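Local atomic coordinates of sulfate adenylyltransferase (Allochromatium vinosum, PDB entry 4DNX), a protein that catalyses the reaction of ATP with sulfate to give adenosine 5'-phosphosulfate and diphosphate, a step of sulfur metabolism. Residues A[43-48]-A[110-115]; A[69-74]-A[315-320]; A[76-81]-A[321-326]; A[96-101]-A[160-165]. All blocks are in the same frame, centred on the assembly; numbering follows the deposited sequence.

Contact 1: residues A[43-48]-A[110-115]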
loop_
_atom_site.group_PDB
_atom_site.type_symbol
_atom_site.label_atom_id
_atom_site.label_comp_id
_atom_site.label_asym_id
_atom_site.label_seq_id
_atom_site.Cartn_x
_atom_site.Cartn_y
_atom_site.Cartn_z
ATOM N N ASN A 43 9.652 -3.130 -16.030
ATOM C CA ASN A 43 9.422 -1.893 -16.790
ATOM C C ASN A 43 7.912 -1.601 -16.720
ATOM O O ASN A 43 7.483 -0.433 -16.503
ATOM C CB ASN A 43 9.815 -2.083 -18.278
ATOM C CG ASN A 43 11.344 -2.063 -18.535
ATOM O OD1 ASN A 43 12.121 -1.628 -17.699
ATOM N ND2 ASN A 43 11.747 -2.504 -19.728
ATOM N N ALA A 44 7.080 -2.640 -16.860
ATOM C CA ALA A 44 5.622 -2.437 -16.856
ATOM C C ALA A 44 5.093 -2.026 -15.497
ATOM O O ALA A 44 4.197 -1.208 -15.395
ATOM C CB ALA A 44 4.879 -3.734 -17.333
ATOM N N VAL A 45 5.664 -2.614 -14.441
ATOM C CA VAL A 45 5.247 -2.254 -13.070
ATOM C C VAL A 45 5.621 -0.787 -12.801
ATOM O O VAL A 45 4.765 -0.032 -12.233
ATOM C CB VAL A 45 5.865 -3.199 -12.028
ATOM C CG1 VAL A 45 5.595 -2.665 -10.612
ATOM C CG2 VAL A 45 5.240 -4.561 -12.131
ATOM N N MET A 46 6.832 -0.375 -13.221
ATOM C CA MET A 46 7.310 1.017 -12.996
ATOM C C MET A 46 6.414 1.988 -13.801
ATOM O O MET A 46 6.042 3.065 -13.303
ATOM C CB MET A 46 8.802 1.206 -13.355
ATOM C CG MET A 46 9.755 0.401 -12.431
ATOM S SD MET A 46 9.807 1.160 -10.763
ATOM C CE MET A 46 10.966 2.437 -11.048
ATOM N N LEU A 47 6.075 1.612 -15.028
ATOM C CA LEU A 47 5.128 2.437 -15.804
ATOM C C LEU A 47 3.739 2.511 -15.131
ATOM O O LEU A 47 3.098 3.597 -15.076
ATOM C CB LEU A 47 4.972 1.809 -17.215
ATOM C CG LEU A 47 6.152 2.158 -18.162
ATOM C CD1 LEU A 47 6.103 1.157 -19.334
ATOM C CD2 LEU A 47 6.035 3.603 -18.631
ATOM N N GLY A 48 3.228 1.371 -14.679
ATOM C CA GLY A 48 1.926 1.295 -13.979
ATOM C C GLY A 48 1.888 2.185 -12.744
ATOM O O GLY A 48 0.876 2.803 -12.471
ATOM N N PRO A 110 0.014 -15.113 -14.746
ATOM C CA PRO A 110 -1.207 -14.262 -14.906
ATOM C C PRO A 110 -0.955 -13.028 -15.762
ATOM O O PRO A 110 0.187 -12.582 -15.979
ATOM C CB PRO A 110 -1.464 -13.790 -13.475
ATOM C CG PRO A 110 -0.094 -13.746 -12.832
ATOM C CD PRO A 110 0.516 -15.058 -13.359
ATOM N N VAL A 111 -2.039 -12.453 -16.279
ATOM C CA VAL A 111 -1.895 -11.215 -17.034
ATOM C C VAL A 111 -1.438 -10.057 -16.175
ATOM O O VAL A 111 -2.015 -9.786 -15.091
ATOM C CB VAL A 111 -3.269 -10.836 -17.673
ATOM C CG1 VAL A 111 -3.120 -9.499 -18.420
ATOM C CG2 VAL A 111 -3.721 -11.935 -18.648
ATOM N N LEU A 112 -0.406 -9.359 -16.651
ATOM C CA LEU A 112 0.153 -8.177 -15.954
ATOM C C LEU A 112 -0.340 -6.866 -16.614
ATOM O O LEU A 112 -0.608 -5.867 -15.927
ATOM C CB LEU A 112 1.693 -8.238 -15.984
ATOM C CG LEU A 112 2.517 -7.053 -15.486
ATOM C CD1 LEU A 112 2.214 -6.757 -14.026
ATOM C CD2 LEU A 112 4.015 -7.298 -15.678
ATOM N N ALA A 113 -0.527 -6.886 -17.941
ATOM C CA ALA A 113 -0.879 -5.638 -18.668
ATOM C C ALA A 113 -1.501 -6.038 -19.999
ATOM O O ALA A 113 -1.346 -7.168 -20.446
ATOM C CB ALA A 113 0.384 -4.778 -18.941
ATOM N N VAL A 114 -2.245 -5.088 -20.571
ATOM C CA VAL A 114 -2.789 -5.218 -21.921
ATOM C C VAL A 114 -2.037 -4.195 -22.786
ATOM O O VAL A 114 -1.835 -3.050 -22.373
ATOM C CB VAL A 114 -4.314 -4.905 -21.901
ATOM C CG1 VAL A 114 -4.878 -4.889 -23.313
ATOM C CG2 VAL A 114 -5.042 -5.941 -21.079
ATOM N N MET A 115 -1.647 -4.591 -23.993
ATOM C CA MET A 115 -0.822 -3.720 -24.831
ATOM C C MET A 115 -1.466 -3.560 -26.185
ATOM O O MET A 115 -1.969 -4.537 -26.738
ATOM C CB MET A 115 0.563 -4.360 -25.009
ATOM C CG MET A 115 1.505 -3.545 -25.849
ATOM S SD MET A 115 3.131 -4.395 -25.740
ATOM C CE MET A 115 4.059 -3.296 -26.752
#
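A classic beta bulge in the mixed sheet of the PUA-like domain presents Leu112 to helix 38-48, where its two methyls meet Ala44 and Val45. Leu112 and Ala113 together face Leu101 of the neighbouring strand, and the helical backbone angles of Leu112 (phi -102°, psi -34°) mark the first bulge position. Leu112 carries its CG opposite the backbone N (chi1 172°) and forks toward the helix. One prong, CD2, reaches Ala44 CB at 4.0 Å, while the other, CD1, lies 4.2 Å from Val45 CG2; the side chains of Val45 and Leu112 cross at about a right angle. Alanine suits the helix position whose CB points toward the strand, because its single methyl leaves the branched leucine room to approach. Val45 offers the methyl branch beside its own backbone N. The CA atoms of Ala44 and Ala113 are 7.5 Å apart. Around this pair, Ile161 of strand 155-163 also touches Ala44, and Asn165 touches Leu112. Leu47 N bonds to Asn43 O and Gly48 N to Ala44 O within the helix, and the Leu112 backbone bonds to Leu101 and Leu164; between these two segments the contact is wholly apolar and buried.

Contact 2: residues A[69-74]-A[315-320]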
loop_
_atom_site.group_PDB
_atom_site.type_symbol
_atom_site.label_atom_id
_atom_site.label_comp_id
_atom_site.label_asym_id
_atom_site.label_seq_id
_atom_site.Cartn_x
_atom_site.Cartn_y
_atom_site.Cartn_z
ATOM N N GLN A 69 21.638 6.324 -26.712
ATOM C CA GLN A 69 22.791 7.108 -27.099
ATOM C C GLN A 69 22.772 8.524 -26.553
ATOM O O GLN A 69 23.843 9.147 -26.428
ATOM C CB GLN A 69 22.922 7.177 -28.629
ATOM C CG GLN A 69 23.145 5.835 -29.287
ATOM C CD GLN A 69 23.076 5.939 -30.772
ATOM O OE1 GLN A 69 24.084 6.171 -31.442
ATOM N NE2 GLN A 69 21.890 5.752 -31.311
ATOM N N SER A 70 21.570 9.046 -26.292
ATOM C CA SER A 70 21.431 10.492 -26.018
ATOM C C SER A 70 20.486 10.844 -24.842
ATOM O O SER A 70 20.274 12.038 -24.527
ATOM C CB SER A 70 21.005 11.245 -27.296
ATOM O OG SER A 70 19.643 10.970 -27.596
ATOM N N MET A 71 19.937 9.809 -24.199
ATOM C CA MET A 71 18.957 9.946 -23.124
ATOM C C MET A 71 17.718 10.720 -23.537
ATOM O O MET A 71 17.066 11.329 -22.701
ATOM C CB MET A 71 19.595 10.535 -21.846
ATOM C CG MET A 71 20.857 9.822 -21.353
ATOM S SD MET A 71 21.365 10.689 -19.803
ATOM C CE MET A 71 23.135 10.636 -19.853
ATOM N N THR A 72 17.363 10.658 -24.817
ATOM C CA THR A 72 16.094 11.231 -25.293
ATOM C C THR A 72 15.356 10.253 -26.196
ATOM O O THR A 72 15.970 9.411 -26.861
ATOM C CB THR A 72 16.290 12.560 -26.091
ATOM O OG1 THR A 72 17.030 12.296 -27.301
ATOM C CG2 THR A 72 17.016 13.604 -25.274
ATOM N N LEU A 73 14.039 10.395 -26.245
ATOM C CA LEU A 73 13.227 9.767 -27.280
ATOM C C LEU A 73 13.333 10.524 -28.622
ATOM O O LEU A 73 13.855 11.657 -28.701
ATOM C CB LEU A 73 11.777 9.694 -26.797
ATOM C CG LEU A 73 11.624 9.003 -25.412
ATOM C CD1 LEU A 73 10.167 8.876 -25.079
ATOM C CD2 LEU A 73 12.299 7.641 -25.407
ATOM N N THR A 74 12.884 9.897 -29.716
ATOM C CA THR A 74 12.928 10.597 -31.032
ATOM C C THR A 74 12.171 11.930 -31.067
ATOM O O THR A 74 12.570 12.838 -31.789
ATOM C CB THR A 74 12.426 9.720 -32.217
ATOM O OG1 THR A 74 11.103 9.240 -31.939
ATOM C CG2 THR A 74 13.390 8.554 -32.458
ATOM N N ASP A 315 26.938 16.428 -14.362
ATOM C CA ASP A 315 27.604 17.691 -14.741
ATOM C C ASP A 315 27.625 17.911 -16.242
ATOM O O ASP A 315 27.419 19.028 -16.722
ATOM C CB ASP A 315 29.064 17.719 -14.263
ATOM C CG ASP A 315 29.192 17.772 -12.755
ATOM O OD1 ASP A 315 28.268 18.288 -12.085
ATOM O OD2 ASP A 315 30.233 17.302 -12.250
ATOM N N ASP A 316 27.908 16.845 -16.985
ATOM C CA ASP A 316 28.150 16.992 -18.415
ATOM C C ASP A 316 27.114 16.275 -19.258
ATOM O O ASP A 316 26.492 16.900 -20.124
ATOM C CB ASP A 316 29.574 16.539 -18.789
ATOM C CG ASP A 316 30.204 15.632 -17.729
ATOM O OD1 ASP A 316 29.501 14.720 -17.236
ATOM O OD2 ASP A 316 31.392 15.843 -17.390
ATOM N N ALA A 317 26.912 14.983 -18.997
ATOM C CA ALA A 317 26.135 14.161 -19.908
ATOM C C ALA A 317 24.631 14.415 -19.840
ATOM O O ALA A 317 23.957 14.377 -20.869
ATOM C CB ALA A 317 26.449 12.652 -19.743
ATOM N N VAL A 318 24.093 14.650 -18.648
ATOM C CA VAL A 318 22.652 14.836 -18.522
ATOM C C VAL A 318 22.335 16.245 -19.045
ATOM O O VAL A 318 22.921 17.203 -18.562
ATOM C CB VAL A 318 22.175 14.674 -17.046
ATOM C CG1 VAL A 318 20.696 15.048 -16.903
ATOM C CG2 VAL A 318 22.399 13.231 -16.583
ATOM N N PRO A 319 21.428 16.352 -20.022
ATOM C CA PRO A 319 21.120 17.660 -20.621
ATOM C C PRO A 319 20.711 18.679 -19.565
ATOM O O PRO A 319 20.107 18.318 -18.531
ATOM C CB PRO A 319 19.941 17.361 -21.551
ATOM C CG PRO A 319 19.945 15.890 -21.751
ATOM C CD PRO A 319 20.507 15.305 -20.496
ATOM N N THR A 320 21.032 19.944 -19.807
ATOM C CA THR A 320 20.748 21.000 -18.829
ATOM C C THR A 320 19.249 21.119 -18.557
ATOM O O THR A 320 18.419 21.041 -19.482
ATOM C CB THR A 320 21.253 22.389 -19.306
ATOM O OG1 THR A 320 22.352 22.210 -20.201
ATOM C CG2 THR A 320 21.680 23.245 -18.110
#
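Met71 lays its CE methyl over one face of the peptide that joins Ala317 to Val318, about 3.9 Å above its plane and 4.0 Å from Ala317 O. The ring of Phe78 is touched by both Met71 and Pro319. The contact joins two regions of the chain: residues 69-74 run from helix 61-70 into the loop that follows, in the PUA-like part, whereas 315-320 leave helix 309-316 in the Rossmann-like ATP-sulfurylase part. Met71 is the first residue to depart from helical angles after helix 61-70, and its positive phi (57°) turns the chain so that its side chain heads for the other segment. A long, unbranched thioether suits this task, since the backbones stay well apart, with 7.7 Å between the CA atoms of Met71 and Val318. The chain runs extended to its sulfur and then bends at chi3 (-145°), which brings the terminal methyl onto the small Ala317. Val278 and Arg275 of helix 274-287 lie nearby, touching Val318 and Met71 respectively. Asp315 pairs with Arg329 in a salt bridge, while Thr72 O accepts a hydrogen bond from Ser66 OG. Met71 CE meets Ala317 CB at 3.9 Å, and Met71 SD lies 4.2 Å from Val318 CG2.

Contact 3: residues A[76-81]-A[321-326]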
loop_
_atom_site.group_PDB
_atom_site.type_symbol
_atom_site.label_atom_id
_atom_site.label_comp_id
_atom_site.label_asym_id
_atom_site.label_seq_id
_atom_site.Cartn_x
_atom_site.Cartn_y
_atom_site.Cartn_z
ATOM N N GLY A 76 12.083 14.001 -28.613
ATOM C CA GLY A 76 12.796 14.958 -27.794
ATOM C C GLY A 76 12.563 14.871 -26.302
ATOM O O GLY A 76 13.286 15.527 -25.550
ATOM N N ARG A 77 11.595 14.068 -25.851
ATOM C CA ARG A 77 11.390 13.863 -24.385
ATOM C C ARG A 77 12.636 13.234 -23.728
ATOM O O ARG A 77 13.237 12.326 -24.300
ATOM C CB ARG A 77 10.172 12.948 -24.097
ATOM C CG ARG A 77 8.801 13.594 -24.308
ATOM C CD ARG A 77 7.645 12.573 -24.168
ATOM N NE ARG A 77 7.693 11.612 -25.273
ATOM C CZ ARG A 77 7.067 10.435 -25.304
ATOM N NH1 ARG A 77 6.319 10.032 -24.292
ATOM N NH2 ARG A 77 7.198 9.655 -26.369
ATOM N N PHE A 78 13.021 13.709 -22.541
ATOM C CA PHE A 78 14.100 13.098 -21.782
ATOM C C PHE A 78 13.662 11.742 -21.178
ATOM O O PHE A 78 12.637 11.646 -20.482
ATOM C CB PHE A 78 14.532 14.049 -20.666
ATOM C CG PHE A 78 15.575 13.483 -19.762
ATOM C CD1 PHE A 78 16.868 13.200 -20.241
ATOM C CD2 PHE A 78 15.281 13.232 -18.408
ATOM C CE1 PHE A 78 17.856 12.641 -19.367
ATOM C CE2 PHE A 78 16.268 12.691 -17.562
ATOM C CZ PHE A 78 17.537 12.395 -18.047
ATOM N N PHE A 79 14.460 10.705 -21.434
ATOM C CA PHE A 79 14.350 9.429 -20.732
ATOM C C PHE A 79 15.659 8.619 -20.825
ATOM O O PHE A 79 16.157 8.361 -21.918
ATOM C CB PHE A 79 13.144 8.609 -21.180
ATOM C CG PHE A 79 12.780 7.540 -20.183
ATOM C CD1 PHE A 79 12.005 7.851 -19.041
ATOM C CD2 PHE A 79 13.319 6.242 -20.298
ATOM C CE1 PHE A 79 11.713 6.907 -18.089
ATOM C CE2 PHE A 79 13.043 5.265 -19.329
ATOM C CZ PHE A 79 12.206 5.589 -18.208
ATOM N N PRO A 80 16.234 8.238 -19.680
ATOM C CA PRO A 80 17.631 7.808 -19.672
ATOM C C PRO A 80 17.988 6.404 -20.108
ATOM O O PRO A 80 19.162 6.178 -20.378
ATOM C CB PRO A 80 18.074 8.024 -18.209
ATOM C CG PRO A 80 16.871 8.018 -17.418
ATOM C CD PRO A 80 15.698 8.414 -18.310
ATOM N N VAL A 81 17.049 5.469 -20.145
ATOM C CA VAL A 81 17.339 4.100 -20.634
ATOM C C VAL A 81 16.225 3.587 -21.546
ATOM O O VAL A 81 15.079 3.970 -21.421
ATOM C CB VAL A 81 17.549 3.069 -19.462
ATOM C CG1 VAL A 81 18.676 3.544 -18.522
ATOM C CG2 VAL A 81 16.241 2.818 -18.721
ATOM N N ASP A 321 18.928 21.295 -17.283
ATOM C CA ASP A 321 17.558 21.538 -16.828
ATOM C C ASP A 321 16.464 20.509 -17.245
ATOM O O ASP A 321 15.274 20.823 -17.217
ATOM C CB ASP A 321 17.149 22.991 -17.152
ATOM C CG ASP A 321 18.076 24.027 -16.485
ATOM O OD1 ASP A 321 18.136 25.188 -16.955
ATOM O OD2 ASP A 321 18.753 23.679 -15.490
ATOM N N VAL A 322 16.841 19.291 -17.618
ATOM C CA VAL A 322 15.802 18.253 -17.763
ATOM C C VAL A 322 15.288 17.734 -16.412
ATOM O O VAL A 322 14.124 17.308 -16.295
ATOM C CB VAL A 322 16.225 17.067 -18.671
ATOM C CG1 VAL A 322 16.394 17.569 -20.106
ATOM C CG2 VAL A 322 17.481 16.403 -18.154
ATOM N N LEU A 323 16.161 17.752 -15.408
ATOM C CA LEU A 323 15.807 17.297 -14.064
ATOM C C LEU A 323 15.823 18.457 -13.117
ATOM O O LEU A 323 16.696 19.302 -13.197
ATOM C CB LEU A 323 16.818 16.262 -13.538
ATOM C CG LEU A 323 16.758 14.877 -14.204
ATOM C CD1 LEU A 323 17.923 14.014 -13.721
ATOM C CD2 LEU A 323 15.447 14.162 -13.942
ATOM N N ALA A 324 14.868 18.476 -12.196
ATOM C CA ALA A 324 14.869 19.457 -11.136
ATOM C C ALA A 324 15.411 18.914 -9.830
ATOM O O ALA A 324 15.845 19.688 -8.984
ATOM C CB ALA A 324 13.474 20.070 -10.938
ATOM N N ILE A 325 15.359 17.588 -9.652
ATOM C CA ILE A 325 15.917 16.950 -8.436
ATOM C C ILE A 325 17.422 17.211 -8.366
ATOM O O ILE A 325 18.105 17.251 -9.418
ATOM C CB ILE A 325 15.566 15.443 -8.378
ATOM C CG1 ILE A 325 15.951 14.814 -7.021
ATOM C CG2 ILE A 325 16.182 14.647 -9.581
ATOM C CD1 ILE A 325 15.333 13.374 -6.760
ATOM N N GLU A 326 17.934 17.407 -7.147
ATOM C CA GLU A 326 19.358 17.721 -6.937
ATOM C C GLU A 326 20.050 16.511 -6.308
ATOM O O GLU A 326 19.410 15.734 -5.623
ATOM C CB GLU A 326 19.501 18.920 -5.998
ATOM C CG GLU A 326 19.025 20.226 -6.609
ATOM C CD GLU A 326 19.183 21.384 -5.651
ATOM O OE1 GLU A 326 18.176 22.101 -5.409
ATOM O OE2 GLU A 326 20.309 21.563 -5.120
#
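A CH-pi contact dominates the meeting of Phe78 with Val322. The CG2 methyl of Val322 stands almost exactly above the middle of the Phe78 ring, 3.7 Å from its centroid and only 4° off the ring normal. Its distances to the six ring carbons are therefore nearly equal. Pro80 CD lies more loosely over the rim of the opposite face. Phe78 reaches out with CG trans to the backbone N (chi1 176°), which projects the ring toward 321-326. The beta-branch of valine is apt here: CG2 covers the face while CB packs against the root of the ring, Val322 CB being 3.8 Å from Phe78 CG.

Further apolar contact comes from Leu323. Its side chain sets off at an angle to the contact, and leucine is long enough for the CD2 branch to come back to the ring, approaching Phe78 CE2 obliquely at 4.0 Å. These loops belong to different regions of the fold, 76-81 to the PUA-like part and 321-326 to the Rossmann-like part, where 321-326 leads into strand 326-329, an outermost strand of the parallel sheet within this chain. Val278 of helix 274-287 also touches Phe78 and Pro80.

Polar interactions lie outside the interface proper. Gln285 OE1, on the same helix, accepts the backbone N-H groups of both Ala324 and Ile325, and Pro80 O accepts a hydrogen bond from Arg275 NH1. Arg77 NE forms a salt bridge with Asp75 OD1.

Contact 4: residues A[96-101]-A[160-165]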
loop_
_atom_site.group_PDB
_atom_site.type_symbol
_atom_site.label_atom_id
_atom_site.label_comp_id
_atom_site.label_asym_id
_atom_site.label_seq_id
_atom_site.Cartn_x
_atom_site.Cartn_y
_atom_site.Cartn_z
ATOM N N ALA A 96 -1.897 -9.486 -34.506
ATOM C CA ALA A 96 -2.784 -9.024 -33.451
ATOM C C ALA A 96 -2.479 -7.567 -33.147
ATOM O O ALA A 96 -1.307 -7.183 -33.106
ATOM C CB ALA A 96 -2.592 -9.874 -32.189
ATOM N N THR A 97 -3.507 -6.753 -32.909
ATOM C CA THR A 97 -3.214 -5.345 -32.559
ATOM C C THR A 97 -3.308 -5.077 -31.059
ATOM O O THR A 97 -2.943 -3.996 -30.603
ATOM C CB THR A 97 -4.080 -4.318 -33.329
ATOM O OG1 THR A 97 -5.456 -4.694 -33.247
ATOM C CG2 THR A 97 -3.661 -4.248 -34.789
ATOM N N ARG A 98 -3.843 -6.048 -30.327
ATOM C CA ARG A 98 -4.088 -5.925 -28.896
ATOM C C ARG A 98 -3.785 -7.302 -28.288
ATOM O O ARG A 98 -4.299 -8.332 -28.787
ATOM C CB ARG A 98 -5.545 -5.551 -28.689
ATOM C CG ARG A 98 -5.946 -5.225 -27.300
ATOM C CD ARG A 98 -7.175 -4.325 -27.436
ATOM N NE ARG A 98 -7.766 -4.062 -26.146
ATOM C CZ ARG A 98 -7.372 -3.087 -25.334
ATOM N NH1 ARG A 98 -6.389 -2.271 -25.695
ATOM N NH2 ARG A 98 -7.970 -2.923 -24.161
ATOM N N ILE A 99 -2.916 -7.315 -27.264
ATOM C CA ILE A 99 -2.413 -8.574 -26.713
ATOM C C ILE A 99 -2.323 -8.461 -25.196
ATOM O O ILE A 99 -2.360 -7.342 -24.654
ATOM C CB ILE A 99 -1.027 -8.934 -27.299
ATOM C CG1 ILE A 99 0.048 -7.923 -26.818
ATOM C CG2 ILE A 99 -1.116 -9.012 -28.836
ATOM C CD1 ILE A 99 1.517 -8.355 -27.109
ATOM N N ALA A 100 -2.219 -9.595 -24.510
ATOM C CA ALA A 100 -2.018 -9.623 -23.046
ATOM C C ALA A 100 -0.550 -9.944 -22.792
ATOM O O ALA A 100 0.027 -10.836 -23.431
ATOM C CB ALA A 100 -2.919 -10.687 -22.382
ATOM N N LEU A 101 0.060 -9.192 -21.887
ATOM C CA LEU A 101 1.448 -9.465 -21.428
ATOM C C LEU A 101 1.360 -10.214 -20.094
ATOM O O LEU A 101 0.755 -9.729 -19.150
ATOM C CB LEU A 101 2.204 -8.149 -21.235
ATOM C CG LEU A 101 2.269 -7.170 -22.416
ATOM C CD1 LEU A 101 3.134 -5.978 -22.067
ATOM C CD2 LEU A 101 2.740 -7.875 -23.729
ATOM N N PRO A 160 1.529 1.376 -26.488
ATOM C CA PRO A 160 1.086 1.785 -25.159
ATOM C C PRO A 160 0.500 0.603 -24.363
ATOM O O PRO A 160 -0.043 -0.338 -24.967
ATOM C CB PRO A 160 -0.023 2.832 -25.447
ATOM C CG PRO A 160 -0.532 2.443 -26.822
ATOM C CD PRO A 160 0.613 1.840 -27.562
ATOM N N ILE A 161 0.608 0.670 -23.026
ATOM C CA ILE A 161 0.087 -0.410 -22.187
ATOM C C ILE A 161 -0.858 0.135 -21.118
ATOM O O ILE A 161 -0.793 1.320 -20.768
ATOM C CB ILE A 161 1.246 -1.252 -21.504
ATOM C CG1 ILE A 161 1.998 -0.395 -20.479
ATOM C CG2 ILE A 161 2.196 -1.870 -22.574
ATOM C CD1 ILE A 161 3.103 -1.229 -19.713
ATOM N N GLN A 162 -1.728 -0.751 -20.634
ATOM C CA GLN A 162 -2.617 -0.554 -19.469
ATOM C C GLN A 162 -2.246 -1.662 -18.493
ATOM O O GLN A 162 -2.385 -2.857 -18.808
ATOM C CB GLN A 162 -4.084 -0.664 -19.892
ATOM C CG GLN A 162 -4.485 0.432 -20.874
ATOM C CD GLN A 162 -5.807 0.113 -21.597
ATOM O OE1 GLN A 162 -5.920 -0.849 -22.394
ATOM N NE2 GLN A 162 -6.800 0.903 -21.315
ATOM N N VAL A 163 -1.813 -1.256 -17.302
ATOM C CA VAL A 163 -1.286 -2.171 -16.265
ATOM C C VAL A 163 -2.374 -2.570 -15.264
ATOM O O VAL A 163 -3.131 -1.703 -14.783
ATOM C CB VAL A 163 -0.071 -1.551 -15.569
ATOM C CG1 VAL A 163 0.427 -2.516 -14.469
ATOM C CG2 VAL A 163 1.028 -1.199 -16.618
ATOM N N LEU A 164 -2.520 -3.877 -15.007
ATOM C CA LEU A 164 -3.625 -4.413 -14.216
ATOM C C LEU A 164 -3.245 -4.730 -12.771
ATOM O O LEU A 164 -4.105 -4.874 -11.894
ATOM C CB LEU A 164 -4.208 -5.677 -14.901
ATOM C CG LEU A 164 -4.764 -5.406 -16.303
ATOM C CD1 LEU A 164 -5.401 -6.711 -16.804
ATOM C CD2 LEU A 164 -5.816 -4.297 -16.307
ATOM N N ASN A 165 -1.954 -4.891 -12.535
ATOM C CA ASN A 165 -1.459 -5.163 -11.161
ATOM C C ASN A 165 0.010 -4.861 -11.076
ATOM O O ASN A 165 0.665 -4.493 -12.091
ATOM C CB ASN A 165 -1.749 -6.611 -10.721
ATOM C CG ASN A 165 -1.126 -7.639 -11.643
ATOM O OD1 ASN A 165 0.099 -7.807 -11.665
ATOM N ND2 ASN A 165 -1.977 -8.323 -12.424
#
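Arg98 and Gln162 meet through a weak hydrogen bond, NH2 of the arginine donating to OE1 of the glutamine at 3.4 Å with an N-H...O angle of 152°. The carbonyl oxygen comes to the guanidinium edge, near its plane, while the two flat groups are turned 59° against each other. Arginine suits the place because its extended chain, with CG trans to the backbone N (chi1 -173°), carries the charge well beyond its strand; glutamine, also extended beyond CG, supplies a neutral acceptor. A separate apolar contact, Leu101 CD1 to Ile161 CG2 at 4.2 Å, joins branched aliphatic side chains through their methyls, as suits two buried positions.

In the next shell, salt bridges from Arg98 NE to Glu27 and from NH1 to Asp116 probably set the guanidinium, with the weak bond to Gln162 as a lesser addition. Leu24 of helix 18-28 touches both Arg98 and Gln162, and a MES molecule, probably from the crystallisation liquor, lies about 4 Å from the Gln162 side chain. Strand 111-116 runs between strands 98-102 and 155-163, antiparallel to each, so the contact spans two next-but-one strands of the mixed beta sheet in the PUA-like domain.

The four contacts form two groups. Contacts 1 and 4, with centres about 7 Å apart, share the mixed sheet of the PUA-like domain: strand 111-116 of contact 1 is the middle strand between the two of contact 4, joined by backbone hydrogen bonds, the second probable, from Leu112 N to Leu101 O and from Val114 N to Gln162 O, each 2.8 Å. Contacts 2 and 3, also about 7 Å apart between centres, join that domain to the Rossmann-like part and are tied by Met71 O to Phe79 N at 3.0 Å. The groups stay separate: the centres of contacts 1 and 3 are about 23 Å apart, their nearest atoms about 6 Å.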